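Local structure of peroxinectin A (Dictyostelium discoideum, 6ERC) at residues Asn73-Phe78 against Asp268-Thr273; Arg240-Trp245 against Asn482-Thr487; Thr299-Gly304 against Glu460-Thr465. The protein is a secreted haem peroxidase that uses hydrogen peroxide to oxidise phenolic donors, and also oxidises iodide and thiocyanate. One frame throughout, in Å; residues are numbered along the deposited sequence.

Contact 1. Residues Asn73-Phe78 against Asp268-Thr273; sequences NMWGQF and DEYLPT. With HEM (protoporphyrin IX containing Fe), chain F.
Trp75 and Tyr270 each hold CG opposite the backbone N and beside the carbonyl carbon (chi1 -172° and -177°), which carries both rings into the space between helices 70-80 and 247-275. There they meet obliquely, with planes 51° apart; Tyr270 CD1 comes to 3.6 Å from Trp75 CD1, at the rim of the indole and near its plane. Beyond the indole, the phenol runs on toward the haem along the backbone of the first helix. Tyr270 CE1 lies 3.7 Å from Gly76 N, and Tyr270 OH 3.4 Å from Gly76 CA, on a residue with no side chain to bar the approach. The same Tyr270 OH is 3.7 Å from the haem vinyl carbon CBC. On the haem side of the helix, extended Gln77 lies over the porphyrin, its CD 3.6 Å from haem C4B, as in the distal helix of related animal peroxidases. Phe72 stacks on Tyr270, and Phe490 meets Trp75. No hydrogen bond crosses between the segments, so this buried contact rests on van der Waals packing of the two rings and of the phenol on Gly76, with the tyrosine hydroxyl beside the vinyl group.

Contact 2. Residues Arg240-Trp245 against Asn482-Thr487; sequences RLHPEW and NRECET
Two type I beta turns, His242-Trp245 just after helix 218-241 and Asn482-Cys485 just after helix 476-481, are joined at the surface by a histidine-carboxylate hydrogen bond between His242 and Glu484. His242 NE2 donates to Glu484 OE2 over 2.6 Å, nearly straight at 166°. The bond uses the syn lone pair of Glu484 OE2, and that oxygen lies close to the imidazole plane, although the carboxylate plane is turned 64° from the ring. The two side chains approach from opposite directions. Trp245 folds back within its own turn to cover one imidazole face, with CZ2 3.4 Å above the centre of the His242 ring. The other carboxylate oxygen, Glu484 OE1, lies 3.3 Å from Leu241 CD2. Around this pair, Lys237 of helix 218-241 binds the backbone O of Glu484, and the disulfide between Cys485 and Cys257 ties the second turn to helix 247-275. Glu244 OE2 also sits in the plane of the imidazole, at its edge, 3.7 Å from His242 ND1. Two carboxylates near one ring would probably favour a protonated histidine, although the nearby guanidinium of Arg483 is likely to offset part of that effect.

Contact 3. Residues Thr299-Gly304 against Glu460-Thr465; sequences TAFRFG and EQFFRT. With HEM (protoporphyrin IX containing Fe), chain F.
The ring of Phe301 is approached by the edge of Phe462 in an offset edge-to-face pair, with planes 68° apart and centroids 6.0 Å from each other. The nearest atoms are Phe301 CE1 and Phe462 CE2, 3.9 Å apart, the former lying near the plane of the Phe462 ring. The haem methyl CMD sits at the edge of Phe301, in its plane. Over one face of the Arg302 guanidinium lies the haem meso carbon CHA, 4.1 Å from that plane, and one face of Phe303 is covered by the vinyl carbon CBC. Phe296 meets both Phe301 and Phe462, the latter edge-to-face, so in this structure three phenylalanines interlock beside the haem.

The turn at 301-304 leads toward the proximal side and carries an arginine to a haem propionate, as in other animal haem peroxidases; here Gly304 CA comes to 3.7 Å from haem C3C. Arg302 bends at chi2 (-144°), which lays its chain along pyrrole D and brings the guanidinium to the propionate. Arg302 NH1 is hydrogen-bonded to haem O1A, although the modelled 2.4 Å is too short to be trusted as a length, and NH2 makes a weak bond to the same oxygen. Thr297 O and Asn383 OD1 accept from NE and NH1, fixing the rotation of the group. With an alanine here, the propionate oxygen would probably lose this charged partner and be freer to turn, and Asn383 and the Thr297 carbonyl would be left without these donors.

On the other segment, Arg464 grips Glu460 side-on with two nitrogens, Arg464 NE reaching Glu460 OE2 at 2.8 Å and Arg464 NH1 reaching Glu460 OE1 at 3.2 Å, while NH2 bonds to the carbonyls of Asn289 and Gln291.

Contacts 1 and 3 lie beside one haem, Gln77 and Arg302 reaching over its opposite faces, with centres 11 Å apart. Near the vinyl group, Tyr270 OH of contact 1 is 3.5 Å from Phe301 CZ of contact 3; farther from the cofactor, Leu271 CD2 is equally close to Phe462 CD2, so helix 247-275, which is part of contact 1, also packs against both segments of contact 3. Both contacts come close to His81, predicted to be the proton acceptor: Gly76 is about 9 Å from its side chain and the side chain of Phe301 about 8 Å. Contact 2 stands apart, its centre 28 Å from that of contact 1 and 34 Å from that of contact 3, at the far end of helix 218-241.

Contact 1. Residues Asn73-Phe78 against Asp268-Thr273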
loop_
_atom_site.group_PDB
_atom_site.type_symbol
_atom_site.label_atom_id
_atom_site.label_comp_id
_atom_site.label_asym_id
_atom_site.label_seq_id
_atom_site.Cartn_x
_atom_site.Cartn_y
_atom_site.Cartn_z
ATOM N N ASN A 73 8.758 -5.033 -1.473
ATOM C CA ASN A 73 7.965 -3.923 -0.962
ATOM C C ASN A 73 7.307 -3.131 -2.082
ATOM O O ASN A 73 6.307 -2.449 -1.836
ATOM C CB ASN A 73 8.822 -3.009 -0.071
ATOM C CG ASN A 73 9.698 -2.052 -0.854
ATOM O OD1 ASN A 73 9.208 -1.135 -1.517
ATOM N ND2 ASN A 73 11.008 -2.232 -0.740
ATOM N N MET A 74 7.827 -3.223 -3.307
ATOM C CA MET A 74 7.117 -2.650 -4.446
ATOM C C MET A 74 5.789 -3.361 -4.674
ATOM O O MET A 74 4.788 -2.725 -5.026
ATOM C CB MET A 74 7.990 -2.717 -5.697
ATOM C CG MET A 74 9.146 -1.733 -5.689
ATOM S SD MET A 74 8.599 -0.010 -5.658
ATOM C CE MET A 74 10.175 0.836 -5.643
ATOM N N TRP A 75 5.753 -4.680 -4.473
ATOM C CA TRP A 75 4.482 -5.388 -4.571
ATOM C C TRP A 75 3.582 -5.058 -3.390
ATOM O O TRP A 75 2.364 -4.917 -3.553
ATOM C CB TRP A 75 4.703 -6.896 -4.652
ATOM C CG TRP A 75 3.430 -7.614 -4.951
ATOM C CD1 TRP A 75 2.619 -8.260 -4.065
ATOM C CD2 TRP A 75 2.800 -7.733 -6.231
ATOM N NE1 TRP A 75 1.527 -8.783 -4.717
ATOM C CE2 TRP A 75 1.617 -8.472 -6.047
ATOM C CE3 TRP A 75 3.128 -7.289 -7.514
ATOM C CZ2 TRP A 75 0.760 -8.779 -7.101
ATOM C CZ3 TRP A 75 2.276 -7.596 -8.559
ATOM C CH2 TRP A 75 1.106 -8.333 -8.346
ATOM N N GLY A 76 4.161 -4.947 -2.193
ATOM C CA GLY A 76 3.372 -4.550 -1.036
ATOM C C GLY A 76 2.680 -3.220 -1.249
ATOM O O GLY A 76 1.484 -3.078 -0.987
ATOM N N GLN A 77 3.425 -2.226 -1.734
ATOM C CA GLN A 77 2.824 -0.932 -2.030
ATOM C C GLN A 77 1.808 -1.055 -3.158
ATOM O O GLN A 77 0.757 -0.402 -3.134
ATOM C CB GLN A 77 3.911 0.079 -2.390
ATOM C CG GLN A 77 3.411 1.505 -2.528
ATOM C CD GLN A 77 4.515 2.467 -2.913
ATOM O OE1 GLN A 77 5.668 2.067 -3.096
ATOM N NE2 GLN A 77 4.169 3.746 -3.039
ATOM N N PHE A 78 2.108 -1.888 -4.155
ATOM C CA PHE A 78 1.148 -2.152 -5.221
ATOM C C PHE A 78 -0.083 -2.873 -4.692
ATOM O O PHE A 78 -1.195 -2.636 -5.172
ATOM C CB PHE A 78 1.816 -2.973 -6.324
ATOM C CG PHE A 78 0.932 -3.232 -7.505
ATOM C CD1 PHE A 78 0.843 -2.311 -8.534
ATOM C CD2 PHE A 78 0.194 -4.398 -7.591
ATOM C CE1 PHE A 78 0.034 -2.546 -9.620
ATOM C CE2 PHE A 78 -0.618 -4.637 -8.675
ATOM C CZ PHE A 78 -0.696 -3.710 -9.693
ATOM N N ASP A 268 0.217 -16.761 -3.023
ATOM C CA ASP A 268 1.167 -17.849 -3.219
ATOM C C ASP A 268 2.613 -17.419 -3.019
ATOM O O ASP A 268 3.449 -18.255 -2.660
ATOM C CB ASP A 268 1.020 -18.451 -4.622
ATOM C CG ASP A 268 -0.198 -19.350 -4.752
ATOM O OD1 ASP A 268 -0.951 -19.493 -3.765
ATOM O OD2 ASP A 268 -0.396 -19.923 -5.845
ATOM N N GLU A 269 2.924 -16.141 -3.230
ATOM C CA GLU A 269 4.285 -15.640 -3.104
ATOM C C GLU A 269 4.431 -14.590 -2.014
ATOM O O GLU A 269 5.271 -14.747 -1.122
ATOM C CB GLU A 269 4.758 -15.064 -4.449
ATOM C CG GLU A 269 4.978 -16.111 -5.523
ATOM C CD GLU A 269 5.463 -15.515 -6.831
ATOM O OE1 GLU A 269 4.629 -14.970 -7.586
ATOM O OE2 GLU A 269 6.680 -15.582 -7.101
ATOM N N TYR A 270 3.629 -13.524 -2.051
ATOM C CA TYR A 270 3.848 -12.396 -1.150
ATOM C C TYR A 270 3.580 -12.781 0.300
ATOM O O TYR A 270 4.445 -12.618 1.168
ATOM C CB TYR A 270 2.966 -11.214 -1.563
ATOM C CG TYR A 270 3.182 -9.983 -0.712
ATOM C CD1 TYR A 270 4.260 -9.137 -0.941
ATOM C CD2 TYR A 270 2.314 -9.671 0.323
ATOM C CE1 TYR A 270 4.464 -8.016 -0.166
ATOM C CE2 TYR A 270 2.512 -8.549 1.106
ATOM C CZ TYR A 270 3.588 -7.728 0.855
ATOM O OH TYR A 270 3.793 -6.612 1.629
ATOM N N LEU A 271 2.387 -13.291 0.584
ATOM C CA LEU A 271 1.999 -13.551 1.963
ATOM C C LEU A 271 2.836 -14.672 2.570
ATOM O O LEU A 271 3.268 -14.553 3.723
ATOM C CB LEU A 271 0.507 -13.877 2.044
ATOM C CG LEU A 271 -0.429 -12.730 1.658
ATOM C CD1 LEU A 271 -1.877 -13.195 1.679
ATOM C CD2 LEU A 271 -0.244 -11.528 2.580
ATOM N N PRO A 272 3.090 -15.772 1.857
ATOM C CA PRO A 272 4.017 -16.774 2.407
ATOM C C PRO A 272 5.377 -16.199 2.758
ATOM O O PRO A 272 6.028 -16.698 3.684
ATOM C CB PRO A 272 4.108 -17.812 1.284
ATOM C CG PRO A 272 2.798 -17.711 0.600
ATOM C CD PRO A 272 2.443 -16.255 0.623
ATOM N N THR A 273 5.827 -15.161 2.050
ATOM C CA THR A 273 7.072 -14.494 2.421
ATOM C C THR A 273 6.884 -13.627 3.661
ATOM O O THR A 273 7.738 -13.619 4.555
ATOM C CB THR A 273 7.583 -13.650 1.250
ATOM O OG1 THR A 273 7.875 -14.503 0.135
ATOM C CG2 THR A 273 8.843 -12.881 1.638
HETATM C CHA HEM F . 0.148 5.198 2.907
HETATM C CHB HEM F . 4.088 6.819 0.622
HETATM C CHC HEM F . 5.806 2.273 0.402
HETATM C CHD HEM F . 1.969 0.703 2.905
HETATM C C1A HEM F . 1.094 6.032 2.365
HETATM C C2A HEM F . 1.055 7.473 2.378
HETATM C C3A HEM F . 2.142 7.930 1.750
HETATM C C4A HEM F . 2.905 6.783 1.313
HETATM C CMA HEM F . 2.530 9.406 1.513
HETATM C CAA HEM F . -0.062 8.304 3.030
HETATM C CBA HEM F . 0.557 9.007 4.230
HETATM C CGA HEM F . -0.515 9.361 5.227
HETATM O O1A HEM F . -1.161 8.434 5.780
HETATM O O2A HEM F . -0.718 10.575 5.480
HETATM C C1B HEM F . 4.875 5.725 0.351
HETATM C C2B HEM F . 6.119 5.763 -0.377
HETATM C C3B HEM F . 6.598 4.510 -0.446
HETATM C C4B HEM F . 5.667 3.639 0.243
HETATM C CMB HEM F . 6.708 7.070 -0.946
HETATM C CAB HEM F . 7.896 3.985 -1.103
HETATM C CBB HEM F . 8.806 4.785 -1.669
HETATM C C1C HEM F . 4.928 1.445 1.066
HETATM C C2C HEM F . 5.069 0.011 1.256
HETATM C C3C HEM F . 3.996 -0.423 1.953
HETATM C C4C HEM F . 3.160 0.729 2.214
HETATM C CMC HEM F . 6.288 -0.765 0.714
HETATM C CAC HEM F . 3.570 -1.824 2.463
HETATM C CBC HEM F . 4.241 -2.963 2.276
HETATM C C1D HEM F . 1.125 1.772 3.083
HETATM C C2D HEM F . -0.196 1.721 3.668
HETATM C C3D HEM F . -0.684 2.965 3.673
HETATM C C4D HEM F . 0.294 3.842 3.079
HETATM C CMD HEM F . -0.871 0.444 4.207
HETATM C CAD HEM F . -2.062 3.434 4.173
HETATM C CBD HEM F . -3.037 3.092 3.051
HETATM C CGD HEM F . -4.144 4.114 2.958
HETATM O O1D HEM F . -3.935 5.159 2.291
HETATM O O2D HEM F . -5.238 3.895 3.537
HETATM N NA HEM F . 2.238 5.642 1.704
HETATM N NB HEM F . 4.626 4.417 0.715
HETATM N NC HEM F . 3.751 1.844 1.663
HETATM N ND HEM F . 1.389 3.081 2.735
HETATM FE FE HEM F . 2.961 3.730 1.690
#

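Contact 2. Residues Arg240-Trp245 against Asn482-Thr487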
loop_
_atom_site.group_PDB
_atom_site.type_symbol
_atom_site.label_atom_id
_atom_site.label_comp_id
_atom_site.label_asym_id
_atom_site.label_seq_id
_atom_site.Cartn_x
_atom_site.Cartn_y
_atom_site.Cartn_z
ATOM N N ARG A 240 -7.605 -13.660 -31.117
ATOM C CA ARG A 240 -7.365 -14.693 -32.119
ATOM C C ARG A 240 -8.179 -15.947 -31.824
ATOM O O ARG A 240 -8.732 -16.564 -32.742
ATOM C CB ARG A 240 -5.876 -15.031 -32.181
ATOM C CG ARG A 240 -5.022 -13.971 -32.862
ATOM C CD ARG A 240 -3.564 -14.410 -32.976
ATOM N NE ARG A 240 -3.401 -15.601 -33.811
ATOM C CZ ARG A 240 -3.302 -15.587 -35.141
ATOM N NH1 ARG A 240 -3.354 -14.441 -35.810
ATOM N NH2 ARG A 240 -3.154 -16.727 -35.808
ATOM N N LEU A 241 -8.261 -16.339 -30.552
ATOM C CA LEU A 241 -8.991 -17.551 -30.197
ATOM C C LEU A 241 -10.488 -17.387 -30.425
ATOM O O LEU A 241 -11.159 -18.331 -30.859
ATOM C CB LEU A 241 -8.711 -17.925 -28.741
ATOM C CG LEU A 241 -7.889 -19.194 -28.508
ATOM C CD1 LEU A 241 -6.555 -19.130 -29.222
ATOM C CD2 LEU A 241 -7.678 -19.416 -27.019
ATOM N N HIS A 242 -11.031 -16.205 -30.146
ATOM C CA HIS A 242 -12.466 -15.944 -30.255
ATOM C C HIS A 242 -12.677 -14.681 -31.078
ATOM O O HIS A 242 -12.876 -13.591 -30.525
ATOM C CB HIS A 242 -13.107 -15.810 -28.873
ATOM C CG HIS A 242 -12.744 -16.914 -27.930
ATOM N ND1 HIS A 242 -13.485 -18.070 -27.814
ATOM C CD2 HIS A 242 -11.716 -17.038 -27.059
ATOM C CE1 HIS A 242 -12.929 -18.859 -26.913
ATOM N NE2 HIS A 242 -11.852 -18.256 -26.440
ATOM N N PRO A 243 -12.632 -14.788 -32.407
ATOM C CA PRO A 243 -12.921 -13.612 -33.243
ATOM C C PRO A 243 -14.343 -13.108 -33.095
ATOM O O PRO A 243 -14.608 -11.946 -33.424
ATOM C CB PRO A 243 -12.649 -14.115 -34.666
ATOM C CG PRO A 243 -11.765 -15.301 -34.494
ATOM C CD PRO A 243 -12.184 -15.935 -33.213
ATOM N N GLU A 244 -15.266 -13.944 -32.616
ATOM C CA GLU A 244 -16.643 -13.509 -32.425
ATOM C C GLU A 244 -16.797 -12.582 -31.226
ATOM O O GLU A 244 -17.805 -11.873 -31.134
ATOM C CB GLU A 244 -17.566 -14.726 -32.268
ATOM C CG GLU A 244 -17.352 -15.557 -30.997
ATOM C CD GLU A 244 -16.212 -16.550 -31.120
ATOM O OE1 GLU A 244 -15.403 -16.417 -32.062
ATOM O OE2 GLU A 244 -16.126 -17.467 -30.275
ATOM N N TRP A 245 -15.830 -12.573 -30.313
ATOM C CA TRP A 245 -15.906 -11.718 -29.135
ATOM C C TRP A 245 -15.645 -10.262 -29.505
ATOM O O TRP A 245 -14.629 -9.942 -30.128
ATOM C CB TRP A 245 -14.891 -12.172 -28.091
ATOM C CG TRP A 245 -15.224 -13.460 -27.408
ATOM C CD1 TRP A 245 -16.330 -14.236 -27.604
ATOM C CD2 TRP A 245 -14.441 -14.120 -26.408
ATOM N NE1 TRP A 245 -16.281 -15.341 -26.787
ATOM C CE2 TRP A 245 -15.130 -15.292 -26.043
ATOM C CE3 TRP A 245 -13.222 -13.834 -25.787
ATOM C CZ2 TRP A 245 -14.642 -16.177 -25.083
ATOM C CZ3 TRP A 245 -12.737 -14.714 -24.837
ATOM C CH2 TRP A 245 -13.447 -15.870 -24.492
ATOM N N ASN A 482 -11.840 -18.503 -16.113
ATOM C CA ASN A 482 -10.432 -18.227 -16.377
ATOM C C ASN A 482 -9.694 -19.466 -16.861
ATOM O O ASN A 482 -8.520 -19.671 -16.540
ATOM C CB ASN A 482 -9.777 -17.657 -15.122
ATOM C CG ASN A 482 -10.323 -16.288 -14.755
ATOM O OD1 ASN A 482 -10.860 -15.572 -15.601
ATOM N ND2 ASN A 482 -10.186 -15.919 -13.489
ATOM N N ARG A 483 -10.365 -20.305 -17.653
ATOM C CA ARG A 483 -9.756 -21.545 -18.118
ATOM C C ARG A 483 -8.705 -21.313 -19.193
ATOM O O ARG A 483 -7.862 -22.191 -19.411
ATOM C CB ARG A 483 -10.837 -22.496 -18.640
ATOM C CG ARG A 483 -11.699 -21.936 -19.758
ATOM C CD ARG A 483 -12.799 -22.919 -20.132
ATOM N NE ARG A 483 -14.057 -22.248 -20.454
ATOM C CZ ARG A 483 -14.373 -21.767 -21.653
ATOM N NH1 ARG A 483 -15.545 -21.174 -21.839
ATOM N NH2 ARG A 483 -13.525 -21.872 -22.667
ATOM N N GLU A 484 -8.725 -20.162 -19.862
ATOM C CA GLU A 484 -7.761 -19.861 -20.913
ATOM C C GLU A 484 -6.737 -18.813 -20.491
ATOM O O GLU A 484 -6.007 -18.299 -21.342
ATOM C CB GLU A 484 -8.489 -19.405 -22.182
ATOM C CG GLU A 484 -9.496 -20.421 -22.706
ATOM C CD GLU A 484 -9.927 -20.143 -24.135
ATOM O OE1 GLU A 484 -9.690 -21.009 -25.007
ATOM O OE2 GLU A 484 -10.497 -19.060 -24.386
ATOM N N CYS A 485 -6.658 -18.486 -19.203
ATOM C CA CYS A 485 -5.647 -17.555 -18.729
ATOM C C CYS A 485 -4.285 -18.246 -18.684
ATOM O O CYS A 485 -4.152 -19.446 -18.938
ATOM C CB CYS A 485 -6.023 -17.003 -17.355
ATOM S SG CYS A 485 -7.611 -16.136 -17.261
ATOM N N GLU A 486 -3.254 -17.472 -18.353
ATOM C CA GLU A 486 -1.877 -17.950 -18.275
ATOM C C GLU A 486 -1.238 -17.501 -16.969
ATOM O O GLU A 486 -0.131 -16.962 -16.934
ATOM C CB GLU A 486 -1.074 -17.450 -19.469
ATOM C CG GLU A 486 -1.748 -17.683 -20.807
ATOM C CD GLU A 486 -0.954 -17.105 -21.956
ATOM O OE1 GLU A 486 0.124 -16.528 -21.699
ATOM O OE2 GLU A 486 -1.409 -17.225 -23.114
ATOM N N THR A 487 -1.941 -17.727 -15.864
ATOM C CA THR A 487 -1.484 -17.244 -14.569
ATOM C C THR A 487 -0.281 -18.055 -14.104
ATOM O O THR A 487 -0.365 -19.276 -13.948
ATOM C CB THR A 487 -2.618 -17.329 -13.552
ATOM O OG1 THR A 487 -3.758 -16.625 -14.057
ATOM C CG2 THR A 487 -2.197 -16.712 -12.235
#

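Contact 3. Residues Thr299-Gly304 against Glu460-Thr465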
loop_
_atom_site.group_PDB
_atom_site.type_symbol
_atom_site.label_atom_id
_atom_site.label_comp_id
_atom_site.label_asym_id
_atom_site.label_seq_id
_atom_site.Cartn_x
_atom_site.Cartn_y
_atom_site.Cartn_z
ATOM N N THR A 299 -2.253 0.927 10.625
ATOM C CA THR A 299 -1.194 0.530 11.552
ATOM C C THR A 299 -0.358 -0.621 11.010
ATOM O O THR A 299 0.822 -0.424 10.712
ATOM C CB THR A 299 -1.811 0.171 12.906
ATOM O OG1 THR A 299 -2.767 1.171 13.282
ATOM C CG2 THR A 299 -0.730 0.076 13.978
ATOM N N ALA A 300 -0.924 -1.821 10.878
ATOM C CA ALA A 300 -0.114 -3.010 10.633
ATOM C C ALA A 300 0.613 -2.931 9.294
ATOM O O ALA A 300 1.840 -3.056 9.231
ATOM C CB ALA A 300 -0.995 -4.258 10.694
ATOM N N PHE A 301 -0.129 -2.731 8.208
ATOM C CA PHE A 301 0.456 -2.853 6.879
ATOM C C PHE A 301 1.288 -1.645 6.468
ATOM O O PHE A 301 1.830 -1.641 5.357
ATOM C CB PHE A 301 -0.640 -3.093 5.840
ATOM C CG PHE A 301 -0.158 -3.816 4.621
ATOM C CD1 PHE A 301 0.065 -5.179 4.659
ATOM C CD2 PHE A 301 0.078 -3.135 3.439
ATOM C CE1 PHE A 301 0.513 -5.853 3.539
ATOM C CE2 PHE A 301 0.526 -3.806 2.317
ATOM C CZ PHE A 301 0.743 -5.165 2.367
ATOM N N ARG A 302 1.407 -0.627 7.316
ATOM C CA ARG A 302 2.304 0.485 7.022
ATOM C C ARG A 302 3.754 0.170 7.362
ATOM O O ARG A 302 4.607 1.056 7.247
ATOM C CB ARG A 302 1.854 1.743 7.768
ATOM C CG ARG A 302 0.487 2.244 7.333
ATOM C CD ARG A 302 0.398 3.759 7.341
ATOM N NE ARG A 302 -0.928 4.214 6.936
ATOM C CZ ARG A 302 -1.263 5.486 6.746
ATOM N NH1 ARG A 302 -0.367 6.448 6.923
ATOM N NH2 ARG A 302 -2.499 5.796 6.378
ATOM N N PHE A 303 4.052 -1.067 7.766
ATOM C CA PHE A 303 5.428 -1.462 8.036
ATOM C C PHE A 303 6.343 -1.241 6.842
ATOM O O PHE A 303 7.561 -1.129 7.019
ATOM C CB PHE A 303 5.470 -2.937 8.442
ATOM C CG PHE A 303 5.182 -3.893 7.309
ATOM C CD1 PHE A 303 6.205 -4.349 6.492
ATOM C CD2 PHE A 303 3.893 -4.337 7.067
ATOM C CE1 PHE A 303 5.947 -5.222 5.454
ATOM C CE2 PHE A 303 3.631 -5.215 6.026
ATOM C CZ PHE A 303 4.659 -5.657 5.222
ATOM N N GLY A 304 5.790 -1.182 5.630
ATOM C CA GLY A 304 6.627 -1.091 4.447
ATOM C C GLY A 304 7.488 0.153 4.408
ATOM O O GLY A 304 8.545 0.162 3.775
ATOM N N GLU A 460 -5.310 -11.617 9.677
ATOM C CA GLU A 460 -6.760 -11.548 9.819
ATOM C C GLU A 460 -7.401 -10.851 8.625
ATOM O O GLU A 460 -8.500 -11.225 8.199
ATOM C CB GLU A 460 -7.113 -10.835 11.125
ATOM C CG GLU A 460 -8.563 -11.001 11.562
ATOM C CD GLU A 460 -9.508 -10.022 10.888
ATOM O OE1 GLU A 460 -9.037 -8.980 10.385
ATOM O OE2 GLU A 460 -10.726 -10.296 10.864
ATOM N N GLN A 461 -6.730 -9.842 8.066
ATOM C CA GLN A 461 -7.297 -9.109 6.940
ATOM C C GLN A 461 -7.349 -9.980 5.689
ATOM O O GLN A 461 -8.412 -10.159 5.084
ATOM C CB GLN A 461 -6.481 -7.842 6.674
ATOM C CG GLN A 461 -6.995 -7.018 5.505
ATOM C CD GLN A 461 -8.424 -6.567 5.702
ATOM O OE1 GLN A 461 -8.707 -5.712 6.540
ATOM N NE2 GLN A 461 -9.337 -7.148 4.938
ATOM N N PHE A 462 -6.204 -10.527 5.281
ATOM C CA PHE A 462 -6.145 -11.239 4.011
ATOM C C PHE A 462 -6.943 -12.535 4.030
ATOM O O PHE A 462 -7.306 -13.042 2.964
ATOM C CB PHE A 462 -4.691 -11.505 3.630
ATOM C CG PHE A 462 -3.977 -10.289 3.114
ATOM C CD1 PHE A 462 -4.364 -9.698 1.923
ATOM C CD2 PHE A 462 -2.926 -9.731 3.819
ATOM C CE1 PHE A 462 -3.716 -8.578 1.445
ATOM C CE2 PHE A 462 -2.273 -8.612 3.343
ATOM C CZ PHE A 462 -2.667 -8.036 2.155
ATOM N N PHE A 463 -7.239 -13.082 5.209
ATOM C CA PHE A 463 -8.189 -14.183 5.266
ATOM C C PHE A 463 -9.562 -13.733 4.788
ATOM O O PHE A 463 -10.259 -14.471 4.081
ATOM C CB PHE A 463 -8.278 -14.736 6.685
ATOM C CG PHE A 463 -9.207 -15.905 6.817
ATOM C CD1 PHE A 463 -10.550 -15.713 7.086
ATOM C CD2 PHE A 463 -8.736 -17.197 6.665
ATOM C CE1 PHE A 463 -11.406 -16.787 7.207
ATOM C CE2 PHE A 463 -9.586 -18.275 6.783
ATOM C CZ PHE A 463 -10.924 -18.069 7.055
ATOM N N ARG A 464 -9.964 -12.515 5.156
ATOM C CA ARG A 464 -11.299 -12.043 4.816
ATOM C C ARG A 464 -11.391 -11.596 3.361
ATOM O O ARG A 464 -12.376 -11.909 2.682
ATOM C CB ARG A 464 -11.710 -10.912 5.759
ATOM C CG ARG A 464 -12.049 -11.399 7.161
ATOM C CD ARG A 464 -12.574 -10.287 8.055
ATOM N NE ARG A 464 -11.553 -9.287 8.355
ATOM C CZ ARG A 464 -11.429 -8.113 7.743
ATOM N NH1 ARG A 464 -10.459 -7.283 8.104
ATOM N NH2 ARG A 464 -12.265 -7.757 6.779
ATOM N N THR A 465 -10.387 -10.875 2.856
ATOM C CA THR A 465 -10.457 -10.411 1.472
ATOM C C THR A 465 -10.350 -11.549 0.461
ATOM O O THR A 465 -10.576 -11.313 -0.730
ATOM C CB THR A 465 -9.371 -9.369 1.185
ATOM O OG1 THR A 465 -8.143 -9.756 1.810
ATOM C CG2 THR A 465 -9.808 -7.996 1.689
HETATM C CHA HEM F . 0.148 5.198 2.907
HETATM C CHB HEM F . 4.088 6.819 0.622
HETATM C CHC HEM F . 5.806 2.273 0.402
HETATM C CHD HEM F . 1.969 0.703 2.905
HETATM C C1A HEM F . 1.094 6.032 2.365
HETATM C C2A HEM F . 1.055 7.473 2.378
HETATM C C3A HEM F . 2.142 7.930 1.750
HETATM C C4A HEM F . 2.905 6.783 1.313
HETATM C CMA HEM F . 2.530 9.406 1.513
HETATM C CAA HEM F . -0.062 8.304 3.030
HETATM C CBA HEM F . 0.557 9.007 4.230
HETATM C CGA HEM F . -0.515 9.361 5.227
HETATM O O1A HEM F . -1.161 8.434 5.780
HETATM O O2A HEM F . -0.718 10.575 5.480
HETATM C C1B HEM F . 4.875 5.725 0.351
HETATM C C2B HEM F . 6.119 5.763 -0.377
HETATM C C3B HEM F . 6.598 4.510 -0.446
HETATM C C4B HEM F . 5.667 3.639 0.243
HETATM C CMB HEM F . 6.708 7.070 -0.946
HETATM C CAB HEM F . 7.896 3.985 -1.103
HETATM C CBB HEM F . 8.806 4.785 -1.669
HETATM C C1C HEM F . 4.928 1.445 1.066
HETATM C C2C HEM F . 5.069 0.011 1.256
HETATM C C3C HEM F . 3.996 -0.423 1.953
HETATM C C4C HEM F . 3.160 0.729 2.214
HETATM C CMC HEM F . 6.288 -0.765 0.714
HETATM C CAC HEM F . 3.570 -1.824 2.463
HETATM C CBC HEM F . 4.241 -2.963 2.276
HETATM C C1D HEM F . 1.125 1.772 3.083
HETATM C C2D HEM F . -0.196 1.721 3.668
HETATM C C3D HEM F . -0.684 2.965 3.673
HETATM C C4D HEM F . 0.294 3.842 3.079
HETATM C CMD HEM F . -0.871 0.444 4.207
HETATM C CAD HEM F . -2.062 3.434 4.173
HETATM C CBD HEM F . -3.037 3.092 3.051
HETATM C CGD HEM F . -4.144 4.114 2.958
HETATM O O1D HEM F . -3.935 5.159 2.291
HETATM O O2D HEM F . -5.238 3.895 3.537
HETATM N NA HEM F . 2.238 5.642 1.704
HETATM N NB HEM F . 4.626 4.417 0.715
HETATM N NC HEM F . 3.751 1.844 1.663
HETATM N ND HEM F . 1.389 3.081 2.735
HETATM FE FE HEM F . 2.961 3.730 1.690
#